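Local coordinates for protein O-ureido-L-serine synthase (PDB 3X44) that catalyses the addition of hydroxyurea to O-acetyl-L-serine with pyridoxal 5'-phosphate as cofactor, giving O-ureido-L-serine on the route to the antibiotic D-cycloserine, at residues V198-P203 against D237-M242; G267-T272 against L286-P291; R168-V173 against E282-L287; T155-I160 against T183-M188. The protein carries 1 engineered substitution. One frame throughout, in Å; residues are numbered along the deposited sequence.

Overall arrangement
From the N terminus, the chain first enters interaction 4 at 155-160. It then opens interaction 3 at 168-173 before 183-188 closes interaction 4, so these two contacts cross. Interaction 1 pairs 198-203 with 237-242 and is nested inside the long loop that interaction 3 closes at 282-287. Interaction 2 follows interaction 1 in series and ends on the same strand as interaction 3, sharing L286 and L287. Interactions 1 and 3 each join neighbouring parallel strands of one mixed sheet. Interaction 2 lays helix 264-278 on one side of that sheet. Interaction 4 packs helices 147-164 and 180-192 together on the opposite side.

Interaction 1 of 4, residues V198-P203 against D237-M242; sequences VVALEP and DDLVTM
The L201 side chain overlaps V240, with L201 CB 3.6 Å from V240 CG2. V240 CG1 stands anti to the carbonyl carbon (chi1 -60°), which leaves CG2 between the backbone N and the carbonyl carbon, facing L201. V199 CG1 crosses the same methyl obliquely, 3.9 Å from V240 CG2. V199 CG2 packs beside the D238 side chain, whose OD2 pairs with R197 in a salt bridge. L239 belongs to the other face of the sheet. Its CD1 reaches A200 O at 3.5 Å and lies against the E202 carboxylate. The two segments are parallel neighbours in the mixed sheet, and strand 238-242 is outermost within this chain. Together with helix 208-211 they form a beta-alpha-beta unit. The backbone bonds follow the parallel pattern: A200 N gives to D238 O, V240 N to A200 O, E202 N to V240 O and M242 N to E202 O. At the start of the pairing, V198 O accepts from both D237 N and D238 N. D237 bends its carboxylate back, and V198 N donates to the anti lone pair of D237 OD1 at 2.8 Å, almost straight at 176°. The E202 carboxylate has its main partners in helix 208-211, where OE1 and OE2 accept from the amides of L209 and A210. A water also donates to E202 OE2 and bridges it to V240 O, 2.8 Å from the water. On the V199 and L201 face, helix 264-278 covers the strands through T272 and I276, and M242 touches A271 and T272 there.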
loop_
_atom_site.group_PDB
_atom_site.type_symbol
_atom_site.label_atom_id
_atom_site.label_comp_id
_atom_site.label_asym_id
_atom_site.label_seq_id
_atom_site.Cartn_x
_atom_site.Cartn_y
_atom_site.Cartn_z
ATOM N N VAL A 198 -5.221 27.960 0.562
ATOM C CA VAL A 198 -6.391 27.193 0.950
ATOM C C VAL A 198 -7.636 27.895 0.422
ATOM O O VAL A 198 -8.011 28.970 0.891
ATOM C CB VAL A 198 -6.483 27.040 2.490
ATOM C CG1 VAL A 198 -7.810 26.401 2.872
ATOM C CG2 VAL A 198 -5.323 26.178 2.994
ATOM N N VAL A 199 -8.270 27.268 -0.564
ATOM C CA VAL A 199 -9.457 27.817 -1.207
ATOM C C VAL A 199 -10.737 27.118 -0.770
ATOM O O VAL A 199 -10.922 25.930 -1.033
ATOM C CB VAL A 199 -9.332 27.696 -2.750
ATOM C CG1 VAL A 199 -10.544 28.303 -3.431
ATOM C CG2 VAL A 199 -8.049 28.381 -3.217
ATOM N N ALA A 200 -11.625 27.863 -0.118
ATOM C CA ALA A 200 -12.902 27.307 0.340
ATOM C C ALA A 200 -14.041 27.951 -0.436
ATOM O O ALA A 200 -14.189 29.170 -0.439
ATOM C CB ALA A 200 -13.088 27.550 1.843
ATOM N N LEU A 201 -14.843 27.133 -1.103
ATOM C CA LEU A 201 -15.952 27.671 -1.871
ATOM C C LEU A 201 -17.287 27.413 -1.191
ATOM O O LEU A 201 -17.407 26.526 -0.346
ATOM C CB LEU A 201 -15.964 27.062 -3.279
ATOM C CG LEU A 201 -16.081 25.539 -3.356
ATOM C CD1 LEU A 201 -17.540 25.143 -3.512
ATOM C CD2 LEU A 201 -15.261 25.025 -4.529
ATOM N N GLU A 202 -18.280 28.214 -1.558
ATOM C CA GLU A 202 -19.630 28.074 -1.042
ATOM C C GLU A 202 -20.532 28.137 -2.271
ATOM O O GLU A 202 -20.124 28.648 -3.316
ATOM C CB GLU A 202 -19.989 29.233 -0.107
ATOM C CG GLU A 202 -18.900 29.667 0.844
ATOM C CD GLU A 202 -19.400 30.719 1.821
ATOM O OE1 GLU A 202 -20.135 30.350 2.763
ATOM O OE2 GLU A 202 -19.070 31.914 1.644
ATOM N N PRO A 203 -21.755 27.595 -2.173
ATOM C CA PRO A 203 -22.641 27.654 -3.340
ATOM C C PRO A 203 -23.024 29.112 -3.578
ATOM O O PRO A 203 -23.180 29.878 -2.622
ATOM C CB PRO A 203 -23.848 26.797 -2.937
ATOM C CG PRO A 203 -23.391 26.006 -1.723
ATOM C CD PRO A 203 -22.374 26.887 -1.040
ATOM N N ASP A 237 -7.543 31.164 2.876
ATOM C CA ASP A 237 -6.840 32.235 2.172
ATOM C C ASP A 237 -7.769 32.800 1.108
ATOM O O ASP A 237 -7.782 34.001 0.856
ATOM C CB ASP A 237 -5.576 31.709 1.494
ATOM C CG ASP A 237 -4.603 31.108 2.475
ATOM O OD1 ASP A 237 -4.272 29.913 2.319
ATOM O OD2 ASP A 237 -4.173 31.831 3.402
ATOM N N ASP A 238 -8.551 31.922 0.486
ATOM C CA ASP A 238 -9.486 32.336 -0.549
ATOM C C ASP A 238 -10.884 31.790 -0.302
ATOM O O ASP A 238 -11.094 30.575 -0.310
ATOM C CB ASP A 238 -9.007 31.863 -1.925
ATOM C CG ASP A 238 -7.691 32.481 -2.325
ATOM O OD1 ASP A 238 -7.602 33.722 -2.329
ATOM O OD2 ASP A 238 -6.744 31.728 -2.634
ATOM N N LEU A 239 -11.835 32.696 -0.089
ATOM C CA LEU A 239 -13.235 32.336 0.128
ATOM C C LEU A 239 -13.989 32.749 -1.146
ATOM O O LEU A 239 -14.184 33.938 -1.406
ATOM C CB LEU A 239 -13.792 33.085 1.348
ATOM C CG LEU A 239 -15.249 32.812 1.740
ATOM C CD1 LEU A 239 -15.464 31.320 1.943
ATOM C CD2 LEU A 239 -15.594 33.583 3.018
ATOM N N VAL A 240 -14.395 31.758 -1.936
ATOM C CA VAL A 240 -15.083 31.997 -3.204
ATOM C C VAL A 240 -16.450 31.327 -3.293
ATOM O O VAL A 240 -16.882 30.639 -2.364
ATOM C CB VAL A 240 -14.231 31.472 -4.375
ATOM C CG1 VAL A 240 -12.885 32.176 -4.399
ATOM C CG2 VAL A 240 -14.029 29.963 -4.224
ATOM N N THR A 241 -17.126 31.539 -4.422
ATOM C CA THR A 241 -18.430 30.937 -4.666
ATOM C C THR A 241 -18.389 30.114 -5.944
ATOM O O THR A 241 -17.488 30.266 -6.770
ATOM C CB THR A 241 -19.540 31.990 -4.840
ATOM O OG1 THR A 241 -19.154 32.931 -5.850
ATOM C CG2 THR A 241 -19.811 32.707 -3.530
ATOM N N MET A 242 -19.373 29.239 -6.090
ATOM C CA MET A 242 -19.509 28.385 -7.262
ATOM C C MET A 242 -20.999 28.081 -7.395
ATOM O O MET A 242 -21.650 27.696 -6.420
ATOM C CB MET A 242 -18.717 27.086 -7.084
ATOM C CG MET A 242 -18.950 26.052 -8.189
ATOM S SD MET A 242 -18.670 26.707 -9.864
ATOM C CE MET A 242 -16.923 27.137 -9.774
HETATM O O HOH W 1 -18.108 32.457 -0.590
#

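Interaction 2 of 4, residues G267-T272 against L286-P291; sequences GATVAT and LLAMLP. With PUS ((E)-O-(carbamoylamino)-N-({3-hydroxy-2-methyl-5-[(phosphonooxy)methyl]pyridin-4-yl}methylidene)-L-serine), chain C.
T269 OG1 lies 2.6 Å from M289 O, the shortest polar contact between the two segments. A266 O, one turn earlier in the helix, is the second carbonyl that this hydroxyl approaches. The arrangement is helix-on-sheet packing in an alpha/beta fold: helix 264-278 runs nearly antiparallel to strand 285-290, at 166°, with 7.1 Å between the two short axes. T269 OG1 sits between its own backbone N and carbonyl carbon (chi1 60°). This turns the hydroxyl down onto the strand, while T269 CG2 also comes to 3.5 Å from M289 O. This close approach brings the helix to the strand just before P291. Beside the hydroxyl, the packing is apolar. V270 CG2 meets L290 CD2 obliquely at 3.5 Å, and A288 CB lies 3.9 Å from T269 OG1. V270 also touches T250 and L254 of helix 244-257. The strand then enters the active site. P291 lines the pocket of the bound aldimine of O-ureido-L-serine, and S265 at the start of the helix hydrogen-bonds to the same ligand. P291 CB stands over the N1 end of the pyridine ring, not its centre, 3.1 Å from PUS N1.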
loop_
_atom_site.group_PDB
_atom_site.type_symbol
_atom_site.label_atom_id
_atom_site.label_comp_id
_atom_site.label_asym_id
_atom_site.label_seq_id
_atom_site.Cartn_x
_atom_site.Cartn_y
_atom_site.Cartn_z
ATOM N N GLY A 267 -17.967 18.148 -8.361
ATOM C CA GLY A 267 -17.889 18.950 -9.566
ATOM C C GLY A 267 -17.623 20.404 -9.216
ATOM O O GLY A 267 -16.994 21.139 -9.983
ATOM N N ALA A 268 -18.096 20.821 -8.045
ATOM C CA ALA A 268 -17.914 22.200 -7.603
ATOM C C ALA A 268 -16.443 22.523 -7.372
ATOM O O ALA A 268 -15.925 23.487 -7.932
ATOM C CB ALA A 268 -18.718 22.455 -6.321
ATOM N N THR A 269 -15.773 21.712 -6.552
ATOM C CA THR A 269 -14.360 21.925 -6.242
ATOM C C THR A 269 -13.498 21.912 -7.504
ATOM O O THR A 269 -12.645 22.777 -7.689
ATOM C CB THR A 269 -13.827 20.862 -5.253
ATOM O OG1 THR A 269 -13.980 19.558 -5.823
ATOM C CG2 THR A 269 -14.596 20.924 -3.939
ATOM N N VAL A 270 -13.726 20.935 -8.374
ATOM C CA VAL A 270 -12.969 20.860 -9.613
ATOM C C VAL A 270 -13.194 22.119 -10.450
ATOM O O VAL A 270 -12.242 22.684 -11.000
ATOM C CB VAL A 270 -13.378 19.636 -10.437
ATOM C CG1 VAL A 270 -12.700 19.673 -11.814
ATOM C CG2 VAL A 270 -13.006 18.372 -9.681
ATOM N N ALA A 271 -14.457 22.542 -10.546
ATOM C CA ALA A 271 -14.840 23.732 -11.302
ATOM C C ALA A 271 -14.062 24.939 -10.791
ATOM O O ALA A 271 -13.478 25.701 -11.564
ATOM C CB ALA A 271 -16.344 23.982 -11.163
ATOM N N THR A 272 -14.047 25.098 -9.474
ATOM C CA THR A 272 -13.332 26.204 -8.862
ATOM C C THR A 272 -11.854 26.116 -9.211
ATOM O O THR A 272 -11.244 27.109 -9.614
ATOM C CB THR A 272 -13.490 26.179 -7.335
ATOM O OG1 THR A 272 -14.805 26.641 -6.993
ATOM C CG2 THR A 272 -12.449 27.077 -6.671
ATOM N N LEU A 286 -2.688 22.225 -8.570
ATOM C CA LEU A 286 -3.848 22.341 -7.697
ATOM C C LEU A 286 -4.425 20.990 -7.313
ATOM O O LEU A 286 -4.379 20.048 -8.096
ATOM C CB LEU A 286 -4.939 23.159 -8.389
ATOM C CG LEU A 286 -4.530 24.534 -8.915
ATOM C CD1 LEU A 286 -4.118 24.436 -10.390
ATOM C CD2 LEU A 286 -5.702 25.488 -8.747
ATOM N N LEU A 287 -4.973 20.914 -6.101
ATOM C CA LEU A 287 -5.594 19.697 -5.592
ATOM C C LEU A 287 -7.040 19.983 -5.196
ATOM O O LEU A 287 -7.307 20.908 -4.419
ATOM C CB LEU A 287 -4.839 19.177 -4.371
ATOM C CG LEU A 287 -5.486 17.978 -3.674
ATOM C CD1 LEU A 287 -5.391 16.753 -4.595
ATOM C CD2 LEU A 287 -4.792 17.706 -2.342
ATOM N N ALA A 288 -7.964 19.179 -5.721
ATOM C CA ALA A 288 -9.386 19.330 -5.437
ATOM C C ALA A 288 -9.974 18.082 -4.779
ATOM O O ALA A 288 -9.676 16.953 -5.182
ATOM C CB ALA A 288 -10.148 19.631 -6.730
ATOM N N MET A 289 -10.814 18.296 -3.768
ATOM C CA MET A 289 -11.460 17.196 -3.062
ATOM C C MET A 289 -12.724 16.743 -3.788
ATOM O O MET A 289 -13.524 17.566 -4.220
ATOM C CB MET A 289 -11.855 17.625 -1.646
ATOM C CG MET A 289 -10.700 18.004 -0.746
ATOM S SD MET A 289 -9.718 16.564 -0.299
ATOM C CE MET A 289 -10.913 15.601 0.642
ATOM N N LEU A 290 -12.886 15.430 -3.929
ATOM C CA LEU A 290 -14.072 14.846 -4.549
ATOM C C LEU A 290 -14.650 14.015 -3.397
ATOM O O LEU A 290 -14.258 12.865 -3.173
ATOM C CB LEU A 290 -13.698 13.939 -5.730
ATOM C CG LEU A 290 -12.705 14.445 -6.788
ATOM C CD1 LEU A 290 -12.736 13.484 -7.968
ATOM C CD2 LEU A 290 -13.042 15.866 -7.236
ATOM N N PRO A 291 -15.575 14.610 -2.634
ATOM C CA PRO A 291 -16.229 13.986 -1.478
ATOM C C PRO A 291 -16.938 12.650 -1.631
ATOM O O PRO A 291 -16.867 11.816 -0.728
ATOM C CB PRO A 291 -17.165 15.081 -0.968
ATOM C CG PRO A 291 -16.507 16.370 -1.441
ATOM C CD PRO A 291 -16.039 15.998 -2.824
HETATM N N PUS C . -21.721 15.938 4.478
HETATM C CA PUS C . -22.209 15.940 5.915
HETATM C CB PUS C . -22.643 17.377 6.376
HETATM O OG PUS C . -23.740 17.889 5.493
HETATM N ND PUS C . -24.635 18.758 6.224
HETATM C CE PUS C . -24.842 20.021 5.790
HETATM N NZ2 PUS C . -23.962 20.603 4.955
HETATM O OZ1 PUS C . -25.803 20.624 6.149
HETATM C C PUS C . -23.410 14.976 6.031
HETATM O O PUS C . -23.551 14.112 5.211
HETATM O OT PUS C . -24.198 15.088 6.940
HETATM C C2 PUS C . -20.393 16.089 0.235
HETATM C C3 PUS C . -20.794 15.896 1.641
HETATM C C4 PUS C . -20.193 16.749 2.673
HETATM C C5 PUS C . -19.193 17.746 2.272
HETATM C C6 PUS C . -18.851 17.857 0.845
HETATM C C2A PUS C . -21.018 15.263 -0.853
HETATM C C4A PUS C . -20.701 16.726 4.098
HETATM C C5A PUS C . -18.525 18.656 3.291
HETATM N N1 PUS C . -19.455 17.047 -0.091
HETATM O O3 PUS C . -21.649 14.909 1.971
HETATM O O1P PUS C . -18.442 18.230 6.310
HETATM O O2P PUS C . -16.117 17.928 6.010
HETATM O O3P PUS C . -17.142 19.961 5.324
HETATM O O4P PUS C . -17.552 17.908 4.095
HETATM P P PUS C . -17.318 18.512 5.439
#

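Interaction 3 of 4, residues R168-V173 against E282-L287; sequences RLDHFV and EGTVLL
The R168 guanidinium lies flat over the peptide that joins G283 to T284. G283 O is 3.2 Å above its plane, over the centre, and T284 N sits toward the rim of the same face. The long chain, extended from CG to NE, also runs obliquely past V285, with R168 CG 3.7 Å from V285 CG2. D170 CG lies at the guanidinium edge, but OD2, which takes R168 NE through its syn lone pair in a salt bridge of 2.8 Å, is tilted out of the plane. The anti lone pair of the same oxygen takes V285 N at 2.8 Å, so OD2 is gripped from both segments. A water joins R168 NH2 to T284 OG1, which also bonds P281 O. Beyond this loop region the segments become parallel strands of the mixed sheet. V285 O accepts from both D170 N and H171 N, and L287 N and V173 N continue the pairing. H171 lies alongside L286, pointing the same way, with H171 CD2 3.5 Å from L286 CG. T284 CG2 meets the imidazole at its edge, 3.5 Å from H171 NE2. On the opposite face of the sheet, L287 CD2 touches the edge of the F172 ring, 3.8 Å from F172 CD1. With an arginine N-H and a backbone amide both pointing at OD2, D170 probably stays ionised.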
loop_
_atom_site.group_PDB
_atom_site.type_symbol
_atom_site.label_atom_id
_atom_site.label_comp_id
_atom_site.label_asym_id
_atom_site.label_seq_id
_atom_site.Cartn_x
_atom_site.Cartn_y
_atom_site.Cartn_z
ATOM N N ARG A 168 5.646 20.009 -6.014
ATOM C CA ARG A 168 4.970 21.300 -6.059
ATOM C C ARG A 168 3.460 21.212 -5.838
ATOM O O ARG A 168 2.774 20.394 -6.452
ATOM C CB ARG A 168 5.239 21.981 -7.401
ATOM C CG ARG A 168 4.405 23.236 -7.632
ATOM C CD ARG A 168 5.061 24.166 -8.640
ATOM N NE ARG A 168 4.305 25.405 -8.802
ATOM C CZ ARG A 168 4.521 26.288 -9.771
ATOM N NH1 ARG A 168 5.476 26.067 -10.668
ATOM N NH2 ARG A 168 3.776 27.385 -9.852
ATOM N N LEU A 169 2.959 22.059 -4.943
ATOM C CA LEU A 169 1.535 22.145 -4.636
ATOM C C LEU A 169 1.258 23.613 -4.328
ATOM O O LEU A 169 1.851 24.182 -3.409
ATOM C CB LEU A 169 1.163 21.271 -3.429
ATOM C CG LEU A 169 -0.325 21.321 -3.043
ATOM C CD1 LEU A 169 -1.179 20.855 -4.214
ATOM C CD2 LEU A 169 -0.580 20.455 -1.810
ATOM N N ASP A 170 0.359 24.215 -5.099
ATOM C CA ASP A 170 0.016 25.627 -4.946
ATOM C C ASP A 170 -1.345 25.953 -4.340
ATOM O O ASP A 170 -1.472 26.932 -3.607
ATOM C CB ASP A 170 0.123 26.322 -6.303
ATOM C CG ASP A 170 1.506 26.219 -6.891
ATOM O OD1 ASP A 170 2.434 26.829 -6.324
ATOM O OD2 ASP A 170 1.665 25.519 -7.909
ATOM N N HIS A 171 -2.367 25.162 -4.659
ATOM C CA HIS A 171 -3.707 25.410 -4.123
ATOM C C HIS A 171 -4.411 24.137 -3.687
ATOM O O HIS A 171 -4.294 23.104 -4.342
ATOM C CB HIS A 171 -4.601 26.080 -5.164
ATOM C CG HIS A 171 -3.930 27.166 -5.938
ATOM N ND1 HIS A 171 -4.087 28.500 -5.632
ATOM C CD2 HIS A 171 -3.115 27.118 -7.018
ATOM C CE1 HIS A 171 -3.394 29.228 -6.491
ATOM N NE2 HIS A 171 -2.796 28.413 -7.342
ATOM N N PHE A 172 -5.137 24.230 -2.577
ATOM C CA PHE A 172 -5.923 23.121 -2.047
ATOM C C PHE A 172 -7.374 23.603 -2.130
ATOM O O PHE A 172 -7.734 24.618 -1.533
ATOM C CB PHE A 172 -5.553 22.833 -0.591
ATOM C CG PHE A 172 -6.447 21.822 0.070
ATOM C CD1 PHE A 172 -6.467 20.500 -0.369
ATOM C CD2 PHE A 172 -7.283 22.193 1.114
ATOM C CE1 PHE A 172 -7.307 19.561 0.221
ATOM C CE2 PHE A 172 -8.128 21.262 1.713
ATOM C CZ PHE A 172 -8.140 19.943 1.265
ATOM N N VAL A 173 -8.216 22.879 -2.857
ATOM C CA VAL A 173 -9.600 23.310 -3.021
ATOM C C VAL A 173 -10.651 22.414 -2.397
ATOM O O VAL A 173 -10.662 21.206 -2.610
ATOM C CB VAL A 173 -9.938 23.472 -4.510
ATOM C CG1 VAL A 173 -11.295 24.122 -4.663
ATOM C CG2 VAL A 173 -8.855 24.295 -5.201
ATOM N N GLU A 282 2.222 29.380 -15.282
ATOM C CA GLU A 282 2.608 28.057 -15.753
ATOM C C GLU A 282 3.252 27.244 -14.630
ATOM O O GLU A 282 3.993 27.785 -13.814
ATOM C CB GLU A 282 3.585 28.187 -16.923
ATOM C CG GLU A 282 3.249 29.321 -17.885
ATOM C CD GLU A 282 3.615 28.997 -19.324
ATOM O OE1 GLU A 282 2.892 29.447 -20.242
ATOM O OE2 GLU A 282 4.627 28.294 -19.537
ATOM N N GLY A 283 2.963 25.947 -14.596
ATOM C CA GLY A 283 3.521 25.082 -13.568
ATOM C C GLY A 283 2.653 24.943 -12.327
ATOM O O GLY A 283 2.872 24.056 -11.504
ATOM N N THR A 284 1.663 25.820 -12.198
ATOM C CA THR A 284 0.758 25.811 -11.049
ATOM C C THR A 284 0.095 24.449 -10.848
ATOM O O THR A 284 -0.486 23.890 -11.781
ATOM C CB THR A 284 -0.339 26.886 -11.216
ATOM O OG1 THR A 284 0.260 28.187 -11.187
ATOM C CG2 THR A 284 -1.376 26.785 -10.102
ATOM N N VAL A 285 0.197 23.921 -9.630
ATOM C CA VAL A 285 -0.399 22.629 -9.288
ATOM C C VAL A 285 -1.533 22.816 -8.275
ATOM O O VAL A 285 -1.360 23.478 -7.249
ATOM C CB VAL A 285 0.642 21.664 -8.684
ATOM C CG1 VAL A 285 -0.019 20.324 -8.391
ATOM C CG2 VAL A 285 1.809 21.478 -9.648
ATOM N N LEU A 286 -2.688 22.225 -8.570
ATOM C CA LEU A 286 -3.848 22.341 -7.697
ATOM C C LEU A 286 -4.425 20.990 -7.313
ATOM O O LEU A 286 -4.379 20.048 -8.096
ATOM C CB LEU A 286 -4.939 23.159 -8.389
ATOM C CG LEU A 286 -4.530 24.534 -8.915
ATOM C CD1 LEU A 286 -4.118 24.436 -10.390
ATOM C CD2 LEU A 286 -5.702 25.488 -8.747
ATOM N N LEU A 287 -4.973 20.914 -6.101
ATOM C CA LEU A 287 -5.594 19.697 -5.592
ATOM C C LEU A 287 -7.040 19.983 -5.196
ATOM O O LEU A 287 -7.307 20.908 -4.419
ATOM C CB LEU A 287 -4.839 19.177 -4.371
ATOM C CG LEU A 287 -5.486 17.978 -3.674
ATOM C CD1 LEU A 287 -5.391 16.753 -4.595
ATOM C CD2 LEU A 287 -4.792 17.706 -2.342
HETATM O O HOH W 2 1.285 29.086 -8.937
#

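Interaction 4 of 4, residues T155-I160 against T183-M188; sequences TTASEI and TGVGQM
A157 makes the tight part of this helix pair: its CB rests on M188, 3.7 Å from both M188 CB and M188 CG. The small methyl lets the backbones come near, and A157 CA and V185 CA are 4.8 Å apart. A157 CB also lies 4.0 Å from V185 CA. V185 packs on the side nearer the sheet. Its two methyls divide between two partners. V185 CG1 stands anti to the backbone N (chi1 179°) and reaches I160 CD1 at 4.0 Å. V185 CG2 meets T156 CG2 at 3.8 Å. Both pairs cross at about a right angle. The T156 hydroxyl takes no part in this; it bonds H152 ND1 within its own helix. The segment axes are 8.6 Å apart at closest and cross at -46°. The interface between the segments is apolar and buried throughout. The outer flanks of the helices are looser, with polar residues. E159 is partly exposed and forms salt bridges with K32 and R45. On the outer flank Q187 OE1 bonds R153 NE of helix 147-164, a polar tie between the two helices beyond the apolar core, and Q187 NE2 bonds D232. M188 packs on M188 of a second subunit, and S158 packs on S158 of that subunit, so this side faces the second subunit. The inner side lies on the mixed sheet: I160 and V185 rest on F172 of strand 171-174, while I160 and T156 touch L287 and M289 of strand 285-290, respectively, and both touch K32 of strand 28-33.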
loop_
_atom_site.group_PDB
_atom_site.type_symbol
_atom_site.label_atom_id
_atom_site.label_comp_id
_atom_site.label_asym_id
_atom_site.label_seq_id
_atom_site.Cartn_x
_atom_site.Cartn_y
_atom_site.Cartn_z
ATOM N N THR A 155 -5.429 11.888 9.098
ATOM C CA THR A 155 -5.452 11.005 7.944
ATOM C C THR A 155 -5.489 11.750 6.616
ATOM O O THR A 155 -4.529 11.704 5.855
ATOM C CB THR A 155 -6.642 10.019 8.015
ATOM O OG1 THR A 155 -7.876 10.743 8.045
ATOM C CG2 THR A 155 -6.537 9.162 9.269
ATOM N N THR A 156 -6.594 12.437 6.346
ATOM C CA THR A 156 -6.757 13.178 5.099
ATOM C C THR A 156 -5.583 14.094 4.789
ATOM O O THR A 156 -5.087 14.114 3.665
ATOM C CB THR A 156 -8.022 14.041 5.128
ATOM O OG1 THR A 156 -9.100 13.277 5.682
ATOM C CG2 THR A 156 -8.378 14.497 3.714
ATOM N N ALA A 157 -5.169 14.867 5.785
ATOM C CA ALA A 157 -4.045 15.784 5.636
ATOM C C ALA A 157 -2.717 15.032 5.488
ATOM O O ALA A 157 -1.836 15.449 4.733
ATOM C CB ALA A 157 -3.975 16.725 6.850
ATOM N N SER A 158 -2.570 13.931 6.218
ATOM C CA SER A 158 -1.334 13.149 6.163
ATOM C C SER A 158 -1.135 12.493 4.803
ATOM O O SER A 158 -0.006 12.368 4.327
ATOM C CB SER A 158 -1.328 12.071 7.254
ATOM O OG SER A 158 -1.183 12.647 8.544
ATOM N N GLU A 159 -2.232 12.058 4.194
ATOM C CA GLU A 159 -2.183 11.412 2.883
ATOM C C GLU A 159 -1.809 12.450 1.824
ATOM O O GLU A 159 -1.014 12.180 0.919
ATOM C CB GLU A 159 -3.552 10.806 2.543
ATOM C CG GLU A 159 -3.978 9.678 3.471
ATOM C CD GLU A 159 -5.480 9.478 3.495
ATOM O OE1 GLU A 159 -6.135 9.737 2.463
ATOM O OE2 GLU A 159 -6.002 9.061 4.547
ATOM N N ILE A 160 -2.394 13.639 1.949
ATOM C CA ILE A 160 -2.131 14.725 1.013
ATOM C C ILE A 160 -0.665 15.155 1.092
ATOM O O ILE A 160 0.017 15.247 0.074
ATOM C CB ILE A 160 -3.052 15.939 1.303
ATOM C CG1 ILE A 160 -4.485 15.614 0.864
ATOM C CG2 ILE A 160 -2.528 17.192 0.580
ATOM C CD1 ILE A 160 -5.546 16.628 1.331
ATOM N N THR A 183 -11.103 22.507 7.899
ATOM C CA THR A 183 -10.388 22.887 9.114
ATOM C C THR A 183 -9.244 21.930 9.441
ATOM O O THR A 183 -8.126 22.366 9.729
ATOM C CB THR A 183 -11.355 22.976 10.314
ATOM O OG1 THR A 183 -12.294 24.030 10.080
ATOM C CG2 THR A 183 -10.584 23.275 11.606
ATOM N N GLY A 184 -9.521 20.629 9.384
ATOM C CA GLY A 184 -8.499 19.634 9.678
ATOM C C GLY A 184 -7.324 19.688 8.718
ATOM O O GLY A 184 -6.162 19.716 9.139
ATOM N N VAL A 185 -7.614 19.704 7.420
ATOM C CA VAL A 185 -6.547 19.762 6.433
ATOM C C VAL A 185 -5.905 21.150 6.418
ATOM O O VAL A 185 -4.681 21.277 6.369
ATOM C CB VAL A 185 -7.066 19.432 5.025
ATOM C CG1 VAL A 185 -5.921 19.526 4.022
ATOM C CG2 VAL A 185 -7.649 18.028 5.000
ATOM N N GLY A 186 -6.742 22.181 6.477
ATOM C CA GLY A 186 -6.244 23.545 6.458
ATOM C C GLY A 186 -5.239 23.846 7.552
ATOM O O GLY A 186 -4.263 24.571 7.331
ATOM N N GLN A 187 -5.472 23.281 8.733
ATOM C CA GLN A 187 -4.602 23.505 9.880
ATOM C C GLN A 187 -3.249 22.804 9.785
ATOM O O GLN A 187 -2.241 23.326 10.271
ATOM C CB GLN A 187 -5.318 23.081 11.159
ATOM C CG GLN A 187 -6.316 24.114 11.654
ATOM C CD GLN A 187 -7.058 23.664 12.886
ATOM O OE1 GLN A 187 -7.063 22.481 13.225
ATOM N NE2 GLN A 187 -7.692 24.607 13.568
ATOM N N MET A 188 -3.223 21.628 9.163
ATOM C CA MET A 188 -1.978 20.890 9.013
ATOM C C MET A 188 -1.181 21.529 7.877
ATOM O O MET A 188 0.049 21.587 7.921
ATOM C CB MET A 188 -2.263 19.414 8.716
ATOM C CG MET A 188 -2.960 18.684 9.868
ATOM S SD MET A 188 -2.322 19.103 11.522
ATOM C CE MET A 188 -0.807 18.212 11.512
#